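Local coordinates for intimin (PDB 1F00), which probably mediates attachment of enteropathogenic Escherichia coli to host cells by binding the receptor Tir through its C-terminal lectin-like domain, at residues 75-80 and 84-89; 164-169 and 174-179; 194-199 and 243-248; 225-228 and 232-235. One frame throughout, in Å; residues are numbered along the deposited sequence.

In the fold
The four contacts follow the elongated chain from its Ig-like part to its lectin-like end. Contact 1 and contact 2 are antiparallel hairpins in two successive bacterial Ig-like regions, with centres about 39 Å apart and nearest atoms about 19 Å apart. Contacts 3 and 4 belong to the C-type lectin-like domain; their centres are about 23 Å apart, and contact 4 falls within the chain between the two segments of contact 3. Contact 4 comes nearer to contact 2 (centres about 27 Å apart) and also reaches back to Q121 and Y122, whereas contact 3 lies about 81 Å from contact 1, centre to centre, on the opposite side of the chain's centre.

Contact 1: residues 75-80 and 84-89; sequences VSARVS and VDVKAP
R78 NH2 meets D85 OD2 at 2.7 Å, half of a two-pronged salt bridge whose other half is R78 NE to D85 OD1 at 2.9 Å. The guanidinium thus grips the carboxylate side-on, one nitrogen to each oxygen, and both oxygens lie close to its plane. The match is not coplanar: the carboxylate plane is turned 47° from that of the guanidinium, and both nitrogens approach from above it. A bend at chi3 (69°) folds the arginine chain back to this position, while V84 N lies over one face of the guanidinium.

The bridge sits at one end of a beta hairpin in the first Ig-like region, where strand 71-79 turns back into strand 86-87. A77 and V86 form an antiparallel hydrogen-bonded pair, with A77 N donating to V86 O at 3.0 Å; further along, A88 N donates to V75 O at 2.8 Å. S76 and K87 make the adjoining non-hydrogen-bonded pair, and there the lysine, bent at chi2 and chi4, curls over so that NZ reaches S76 OG at 2.8 Å. On the other face, A77 and V86 turn their side chains to I3 of strand 2-8, which touches both. Water 1 accepts from V75 N and donates to P89 O, extending the link between the segments beyond the last direct backbone bond.

Polar side chains therefore tie the hairpin together on the face of S76 and K87, while its apolar face turns to the sandwich interior. The salt bridge, gripping through NE and NH2 at once, probably limits rotation of the R78 and D85 ends.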
# COMPACT_ATOMS: atom_id res chain seq x y z
N VAL A 75 -8.37 -32.44 -1.43
CA VAL A 75 -8.69 -33.27 -2.57
C VAL A 75 -8.39 -34.74 -2.26
O VAL A 75 -7.39 -35.06 -1.61
CB VAL A 75 -7.89 -32.84 -3.81
CG1 VAL A 75 -8.09 -33.84 -4.94
CG2 VAL A 75 -8.33 -31.45 -4.26
N SER A 76 -9.26 -35.62 -2.74
CA SER A 76 -9.10 -37.06 -2.54
C SER A 76 -9.27 -37.75 -3.89
O SER A 76 -10.04 -37.29 -4.73
CB SER A 76 -10.14 -37.59 -1.56
OG SER A 76 -9.95 -37.04 -0.27
N ALA A 77 -8.56 -38.85 -4.08
CA ALA A 77 -8.64 -39.61 -5.31
C ALA A 77 -8.79 -41.08 -4.96
O ALA A 77 -8.39 -41.52 -3.88
CB ALA A 77 -7.39 -39.40 -6.16
N ARG A 78 -9.37 -41.85 -5.87
CA ARG A 78 -9.55 -43.28 -5.64
C ARG A 78 -9.55 -44.04 -6.95
O ARG A 78 -9.94 -43.51 -7.99
CB ARG A 78 -10.88 -43.54 -4.92
CG ARG A 78 -12.08 -43.04 -5.69
CD ARG A 78 -13.38 -43.66 -5.22
NE ARG A 78 -13.76 -43.20 -3.89
CZ ARG A 78 -14.85 -43.62 -3.25
NH1 ARG A 78 -15.65 -44.50 -3.82
NH2 ARG A 78 -15.12 -43.17 -2.03
N VAL A 79 -9.08 -45.28 -6.91
CA VAL A 79 -9.08 -46.13 -8.09
C VAL A 79 -10.56 -46.40 -8.37
O VAL A 79 -11.27 -46.96 -7.54
CB VAL A 79 -8.30 -47.44 -7.83
CG1 VAL A 79 -8.62 -47.97 -6.44
CG2 VAL A 79 -8.65 -48.48 -8.89
N SER A 80 -11.01 -45.98 -9.55
CA SER A 80 -12.40 -46.10 -9.96
C SER A 80 -13.26 -47.22 -9.35
O SER A 80 -14.21 -46.93 -8.62
CB SER A 80 -12.47 -46.19 -11.49
OG SER A 80 -13.73 -45.73 -11.96
N VAL A 84 -12.20 -46.65 -1.84
CA VAL A 84 -11.24 -46.29 -0.80
C VAL A 84 -10.47 -45.05 -1.25
O VAL A 84 -9.60 -45.13 -2.11
CB VAL A 84 -10.23 -47.43 -0.55
CG1 VAL A 84 -9.29 -47.05 0.59
CG2 VAL A 84 -10.97 -48.72 -0.22
N ASP A 85 -10.80 -43.90 -0.66
CA ASP A 85 -10.16 -42.64 -1.02
C ASP A 85 -8.77 -42.42 -0.42
O ASP A 85 -8.49 -42.84 0.71
CB ASP A 85 -11.04 -41.46 -0.61
CG ASP A 85 -12.27 -41.33 -1.47
OD1 ASP A 85 -12.12 -41.16 -2.70
OD2 ASP A 85 -13.39 -41.39 -0.92
N VAL A 86 -7.91 -41.78 -1.20
CA VAL A 86 -6.57 -41.43 -0.76
C VAL A 86 -6.54 -39.91 -0.70
O VAL A 86 -6.86 -39.23 -1.68
CB VAL A 86 -5.48 -41.94 -1.74
CG1 VAL A 86 -5.68 -41.31 -3.11
CG2 VAL A 86 -4.10 -41.60 -1.20
N LYS A 87 -6.19 -39.37 0.46
CA LYS A 87 -6.14 -37.93 0.65
C LYS A 87 -4.87 -37.32 0.08
O LYS A 87 -3.77 -37.85 0.24
CB LYS A 87 -6.24 -37.60 2.15
CG LYS A 87 -7.58 -37.94 2.77
CD LYS A 87 -8.66 -36.97 2.33
CE LYS A 87 -10.05 -37.38 2.81
NZ LYS A 87 -10.63 -38.52 2.03
N ALA A 88 -5.03 -36.19 -0.61
CA ALA A 88 -3.90 -35.49 -1.20
C ALA A 88 -3.42 -34.46 -0.19
O ALA A 88 -4.07 -34.23 0.83
CB ALA A 88 -4.33 -34.80 -2.49
N PRO A 89 -2.25 -33.84 -0.45
CA PRO A 89 -1.76 -32.84 0.49
C PRO A 89 -2.81 -31.72 0.55
O PRO A 89 -3.46 -31.42 -0.45
CB PRO A 89 -0.46 -32.36 -0.16
CG PRO A 89 0.00 -33.58 -0.90
CD PRO A 89 -1.26 -34.11 -1.51
O HOH W 1 -5.98 -30.58 -1.24

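Contact 2: residues 164-169 and 174-179; sequences TISVIS and TATYTI
I165 lays its CG1 against the tip of I179, with CD1 of I179 3.7 Å away and the two chains running obliquely across one another. They belong to a beta hairpin of the second Ig-like region, in which strand 163-169 lies between strands 136-140 and 173-179. The hairpin strands run antiparallel at 163°, with their axes 4.5 Å apart at closest approach.

Two hydrogen-bonded pairs hold the backbones: I165 with Y177, through I165 N to Y177 O at 2.7 Å and a return bond from Y177 N to I165 O, and V167 with A175, bonded in both directions in the same way. These residues turn their side chains to one face. There V167 CG1 packs on A175 CB at 3.8 Å, and I99 of strand 98-99 covers V167, A175 and Y177, while L127 and A129 of strand 124-130 meet I165 and V167. The other sheet of the domain thus closes over this face.

The reverse face carries S166 and I168 with the threonines T164, T174, T176 and T178. I168 and T174 lie side by side and point the same way, with I168 CG2 3.3 Å from T174 OG1. In both T164 and T178 the methyl branch stands anti to the carbonyl carbon (OG1 at chi1 53° and 68°), which brings the two methyls together. T164 CG2 and T178 CG2 are 3.3 Å apart, tighter than an ordinary van der Waals contact.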
# COMPACT_ATOMS: atom_id res chain seq x y z
N THR A 164 5.78 3.87 -6.69
CA THR A 164 4.74 2.92 -6.35
C THR A 164 5.01 2.27 -5.00
O THR A 164 6.17 2.02 -4.65
CB THR A 164 4.63 1.81 -7.43
OG1 THR A 164 5.93 1.23 -7.64
CG2 THR A 164 4.11 2.39 -8.74
N ILE A 165 3.95 2.02 -4.25
CA ILE A 165 4.07 1.34 -2.96
C ILE A 165 3.46 -0.02 -3.21
O ILE A 165 2.35 -0.12 -3.73
CB ILE A 165 3.26 2.05 -1.85
CG1 ILE A 165 3.75 3.49 -1.69
CG2 ILE A 165 3.39 1.27 -0.53
CD1 ILE A 165 5.24 3.61 -1.39
N SER A 166 4.20 -1.07 -2.87
CA SER A 166 3.74 -2.43 -3.08
C SER A 166 3.63 -3.20 -1.77
O SER A 166 4.41 -2.98 -0.85
CB SER A 166 4.70 -3.18 -4.02
OG SER A 166 4.74 -2.60 -5.31
N VAL A 167 2.65 -4.08 -1.70
CA VAL A 167 2.49 -4.91 -0.52
C VAL A 167 2.48 -6.35 -1.01
O VAL A 167 1.95 -6.64 -2.09
CB VAL A 167 1.16 -4.64 0.23
CG1 VAL A 167 -0.03 -4.95 -0.67
CG2 VAL A 167 1.09 -5.49 1.50
N ILE A 168 3.09 -7.24 -0.25
CA ILE A 168 3.09 -8.65 -0.61
C ILE A 168 2.63 -9.45 0.60
O ILE A 168 2.94 -9.10 1.75
CB ILE A 168 4.50 -9.15 -1.06
CG1 ILE A 168 5.53 -8.93 0.06
CG2 ILE A 168 4.93 -8.41 -2.32
CD1 ILE A 168 6.94 -9.34 -0.33
N SER A 169 1.87 -10.51 0.36
CA SER A 169 1.38 -11.36 1.43
C SER A 169 2.19 -12.65 1.36
O SER A 169 2.63 -13.04 0.28
CB SER A 169 -0.12 -11.64 1.25
OG SER A 169 -0.40 -12.09 -0.07
N THR A 174 0.96 -10.05 -4.71
CA THR A 174 1.46 -8.68 -4.73
C THR A 174 0.37 -7.72 -5.20
O THR A 174 -0.33 -8.00 -6.18
CB THR A 174 2.67 -8.53 -5.69
OG1 THR A 174 3.74 -9.39 -5.27
CG2 THR A 174 3.15 -7.08 -5.72
N ALA A 175 0.24 -6.60 -4.51
CA ALA A 175 -0.73 -5.56 -4.88
C ALA A 175 0.07 -4.27 -4.83
O ALA A 175 0.94 -4.12 -3.98
CB ALA A 175 -1.88 -5.51 -3.89
N THR A 176 -0.23 -3.33 -5.72
CA THR A 176 0.52 -2.08 -5.75
C THR A 176 -0.33 -0.83 -5.96
O THR A 176 -1.36 -0.86 -6.65
CB THR A 176 1.58 -2.10 -6.87
OG1 THR A 176 0.92 -2.14 -8.14
CG2 THR A 176 2.46 -3.31 -6.75
N TYR A 177 0.12 0.25 -5.35
CA TYR A 177 -0.54 1.55 -5.43
C TYR A 177 0.47 2.56 -5.96
O TYR A 177 1.59 2.65 -5.46
CB TYR A 177 -1.03 1.99 -4.05
CG TYR A 177 -1.47 3.43 -4.01
CD1 TYR A 177 -0.61 4.42 -3.54
CD2 TYR A 177 -2.72 3.82 -4.49
CE1 TYR A 177 -0.99 5.76 -3.55
CE2 TYR A 177 -3.11 5.16 -4.50
CZ TYR A 177 -2.23 6.12 -4.03
OH TYR A 177 -2.59 7.45 -4.06
N THR A 178 0.08 3.33 -6.97
CA THR A 178 0.99 4.32 -7.53
C THR A 178 0.73 5.70 -6.95
O THR A 178 -0.41 6.19 -6.94
CB THR A 178 0.86 4.41 -9.05
OG1 THR A 178 -0.42 4.97 -9.39
CG2 THR A 178 0.97 3.05 -9.67
N ILE A 179 1.79 6.32 -6.45
CA ILE A 179 1.72 7.65 -5.88
C ILE A 179 1.94 8.62 -7.03
O ILE A 179 3.00 8.63 -7.66
CB ILE A 179 2.83 7.86 -4.82
CG1 ILE A 179 2.53 7.01 -3.58
CG2 ILE A 179 2.93 9.33 -4.44
CD1 ILE A 179 3.62 7.05 -2.53

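Contact 3: residues 194-199 and 243-248; sequences VTYNDA and VQQTAQ
The first turn of helix 196-205, in the C-type lectin-like domain, is joined here to the chain running from strand 240-242 into helix 247-252. A single side chain, Y196, spans the gap. Its CG lies anti to the backbone N (chi1 173°), which sends the ring outward from the helix start toward V243, Q244 and Q245.

At the far end the phenol oxygen serves as acceptor: Q245 N donates to Y196 OH at 3.0 Å in a nearly straight bond, 164° at the hydrogen. Q245 then covers the ring itself. Its CG makes a CH-pi contact over one face, 3.8 Å from the centroid and displaced toward the rim beside CZ and CE2. The amide beyond is tilted 36° from the ring and puts OE1 3.5 Å from Y196 CE1, while Q245 NE2 bonds V254 O at the start of strand 254-259. At the ring edge and in its plane lies V243 O, 3.6 Å from Y196 CE2. L210 and A255 also touch the tyrosine, which is buried.

T195 precedes the helix as its N-cap, with OG1 accepting from D198 N at 3.1 Å, one residue ahead of Y196. The tyrosine hydroxyl has a second partner near the ring plane: water 2 lies 2.8 Å from Y196 OH and donates to Q244 OE1 at 3.1 Å.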
# COMPACT_ATOMS: atom_id res chain seq x y z
N VAL A 194 12.79 33.47 11.36
CA VAL A 194 13.61 34.40 10.59
C VAL A 194 12.80 35.62 10.16
O VAL A 194 11.57 35.63 10.28
CB VAL A 194 14.17 33.70 9.33
CG1 VAL A 194 15.08 32.56 9.73
CG2 VAL A 194 13.02 33.18 8.45
N THR A 195 13.48 36.65 9.67
CA THR A 195 12.76 37.83 9.22
C THR A 195 12.07 37.46 7.91
O THR A 195 12.36 36.43 7.32
CB THR A 195 13.71 39.01 8.93
OG1 THR A 195 14.53 38.70 7.79
CG2 THR A 195 14.60 39.29 10.13
N TYR A 196 11.15 38.31 7.47
CA TYR A 196 10.43 38.06 6.23
C TYR A 196 11.42 37.98 5.06
O TYR A 196 11.35 37.07 4.24
CB TYR A 196 9.40 39.17 5.99
CG TYR A 196 8.72 39.11 4.64
CD1 TYR A 196 9.30 39.68 3.51
CD2 TYR A 196 7.51 38.44 4.48
CE1 TYR A 196 8.71 39.59 2.26
CE2 TYR A 196 6.90 38.33 3.22
CZ TYR A 196 7.51 38.91 2.12
OH TYR A 196 6.92 38.82 0.88
N ASN A 197 12.35 38.93 4.97
CA ASN A 197 13.31 38.92 3.88
C ASN A 197 14.18 37.67 3.87
O ASN A 197 14.49 37.13 2.80
CB ASN A 197 14.20 40.17 3.91
CG ASN A 197 13.47 41.40 3.39
OD1 ASN A 197 12.72 41.32 2.41
ND2 ASN A 197 13.71 42.54 4.03
N ASP A 198 14.57 37.19 5.05
CA ASP A 198 15.38 35.98 5.11
C ASP A 198 14.56 34.78 4.67
O ASP A 198 15.10 33.83 4.11
CB ASP A 198 15.92 35.74 6.52
CG ASP A 198 17.12 36.61 6.84
OD1 ASP A 198 17.74 37.13 5.88
OD2 ASP A 198 17.46 36.77 8.03
N ALA A 199 13.25 34.84 4.90
CA ALA A 199 12.37 33.74 4.51
C ALA A 199 12.27 33.71 2.99
O ALA A 199 12.28 32.64 2.38
CB ALA A 199 11.00 33.93 5.12
N VAL A 243 3.70 34.69 4.89
CA VAL A 243 3.02 34.54 3.61
C VAL A 243 3.41 35.78 2.82
O VAL A 243 3.68 36.83 3.41
CB VAL A 243 1.46 34.46 3.71
CG1 VAL A 243 1.05 33.37 4.68
CG2 VAL A 243 0.87 35.81 4.11
N GLN A 244 3.47 35.67 1.49
CA GLN A 244 3.85 36.78 0.62
C GLN A 244 3.16 38.09 1.01
O GLN A 244 1.96 38.12 1.27
CB GLN A 244 3.52 36.45 -0.84
CG GLN A 244 4.09 37.44 -1.86
CD GLN A 244 5.58 37.26 -2.06
OE1 GLN A 244 6.31 38.22 -2.33
NE2 GLN A 244 6.05 36.02 -1.95
N GLN A 245 3.92 39.18 1.03
CA GLN A 245 3.35 40.49 1.38
C GLN A 245 2.41 40.98 0.28
O GLN A 245 2.66 40.74 -0.91
CB GLN A 245 4.45 41.55 1.52
CG GLN A 245 5.29 41.50 2.80
CD GLN A 245 6.38 42.57 2.78
OE1 GLN A 245 7.11 42.69 1.80
NE2 GLN A 245 6.49 43.34 3.86
N THR A 246 1.34 41.65 0.67
CA THR A 246 0.44 42.24 -0.32
C THR A 246 1.12 43.58 -0.59
O THR A 246 2.09 43.95 0.09
CB THR A 246 -0.97 42.52 0.24
OG1 THR A 246 -0.88 43.44 1.34
CG2 THR A 246 -1.65 41.23 0.70
N ALA A 247 0.63 44.32 -1.58
CA ALA A 247 1.22 45.62 -1.87
C ALA A 247 1.16 46.49 -0.61
O ALA A 247 2.10 47.21 -0.28
CB ALA A 247 0.48 46.29 -3.02
N GLN A 248 0.04 46.42 0.10
CA GLN A 248 -0.12 47.22 1.31
C GLN A 248 0.81 46.79 2.45
O GLN A 248 1.29 47.64 3.19
CB GLN A 248 -1.57 47.21 1.78
CG GLN A 248 -1.81 48.17 2.93
CD GLN A 248 -1.31 49.58 2.63
OE1 GLN A 248 -1.82 50.26 1.73
NE2 GLN A 248 -0.29 50.02 3.37
O HOH W 2 8.50 40.05 -1.08

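Contact 4: residues 225-228 and 232-235; sequences GAAN and YYKS
Y233 points its CB toward A227, and the ring that follows has the alanine CB on one side of its plane. A227 CB comes to 4.5 Å from Y233 CG, and A227 O lies oblique to the ring, 3.6 Å from Y233 CB and 3.7 Å from Y233 CD1. On the opposite side of the same plane the neighbouring Y232 presents an edge, its CD2 3.3 Å above the middle of the Y233 ring. Y233 is thus held between an alanine and a tyrosine edge.

Both segments lie in the long irregular connection of the C-type lectin-like domain between helix 214-224 and strand 240-242, where the chain doubles back on itself. Y233 OH bonds Q121 O, and L120 touches both A227 and Y233, so the turn also packs against strand 118-120 and the residue after it. I239 likewise meets both, and P188 and M190 of strand 184-190 touch the tyrosine.

Further along, the contact passes to backbone atoms. Y233 O is approached by N228 CB at 3.4 Å and by N228 CA, whose C-H points toward it in a bent contact of 129°. N228 O in turn faces K234 CA at 3.7 Å. K234 brings only its CB near that oxygen, at 4.1 Å; the rest of the chain runs extended away from 225-228 and ends in a salt bridge from NZ to E231.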
# COMPACT_ATOMS: atom_id res chain seq x y z
N GLY A 225 -4.24 18.55 8.42
CA GLY A 225 -4.51 18.82 9.82
C GLY A 225 -3.25 19.35 10.50
O GLY A 225 -2.24 19.59 9.83
N ALA A 226 -3.30 19.54 11.81
CA ALA A 226 -2.16 20.06 12.56
C ALA A 226 -0.85 19.32 12.23
O ALA A 226 -0.75 18.11 12.43
CB ALA A 226 -2.44 19.98 14.06
N ALA A 227 0.15 20.06 11.75
CA ALA A 227 1.43 19.47 11.36
C ALA A 227 2.16 18.68 12.44
O ALA A 227 2.83 17.70 12.13
CB ALA A 227 2.36 20.56 10.82
N ASN A 228 2.04 19.09 13.70
CA ASN A 228 2.75 18.40 14.76
C ASN A 228 2.18 17.04 15.13
O ASN A 228 2.56 16.45 16.15
CB ASN A 228 2.87 19.29 16.00
CG ASN A 228 1.54 19.66 16.61
OD1 ASN A 228 1.48 20.22 17.70
ND2 ASN A 228 0.46 19.36 15.90
N TYR A 232 7.87 13.99 12.22
CA TYR A 232 8.87 15.00 11.90
C TYR A 232 8.70 16.34 12.61
O TYR A 232 9.69 16.98 12.96
CB TYR A 232 8.89 15.24 10.39
CG TYR A 232 10.00 16.16 9.93
CD1 TYR A 232 11.30 15.70 9.77
CD2 TYR A 232 9.73 17.49 9.63
CE1 TYR A 232 12.32 16.55 9.30
CE2 TYR A 232 10.73 18.35 9.17
CZ TYR A 232 12.02 17.87 9.01
OH TYR A 232 12.99 18.71 8.52
N TYR A 233 7.47 16.78 12.82
CA TYR A 233 7.22 18.08 13.46
C TYR A 233 6.66 17.96 14.88
O TYR A 233 6.19 18.95 15.45
CB TYR A 233 6.23 18.91 12.63
CG TYR A 233 6.54 19.00 11.15
CD1 TYR A 233 6.03 18.06 10.25
CD2 TYR A 233 7.33 20.04 10.65
CE1 TYR A 233 6.30 18.16 8.87
CE2 TYR A 233 7.61 20.14 9.28
CZ TYR A 233 7.09 19.20 8.40
OH TYR A 233 7.37 19.29 7.05
N LYS A 234 6.73 16.77 15.47
CA LYS A 234 6.16 16.59 16.80
C LYS A 234 6.66 17.55 17.88
O LYS A 234 5.93 17.83 18.83
CB LYS A 234 6.32 15.14 17.27
CG LYS A 234 7.74 14.68 17.53
CD LYS A 234 7.73 13.25 18.07
CE LYS A 234 9.13 12.77 18.41
NZ LYS A 234 9.12 11.36 18.89
N SER A 235 7.88 18.07 17.74
CA SER A 235 8.42 18.97 18.75
C SER A 235 7.92 20.42 18.66
O SER A 235 8.21 21.23 19.53
CB SER A 235 9.95 18.98 18.70
OG SER A 235 10.42 19.62 17.51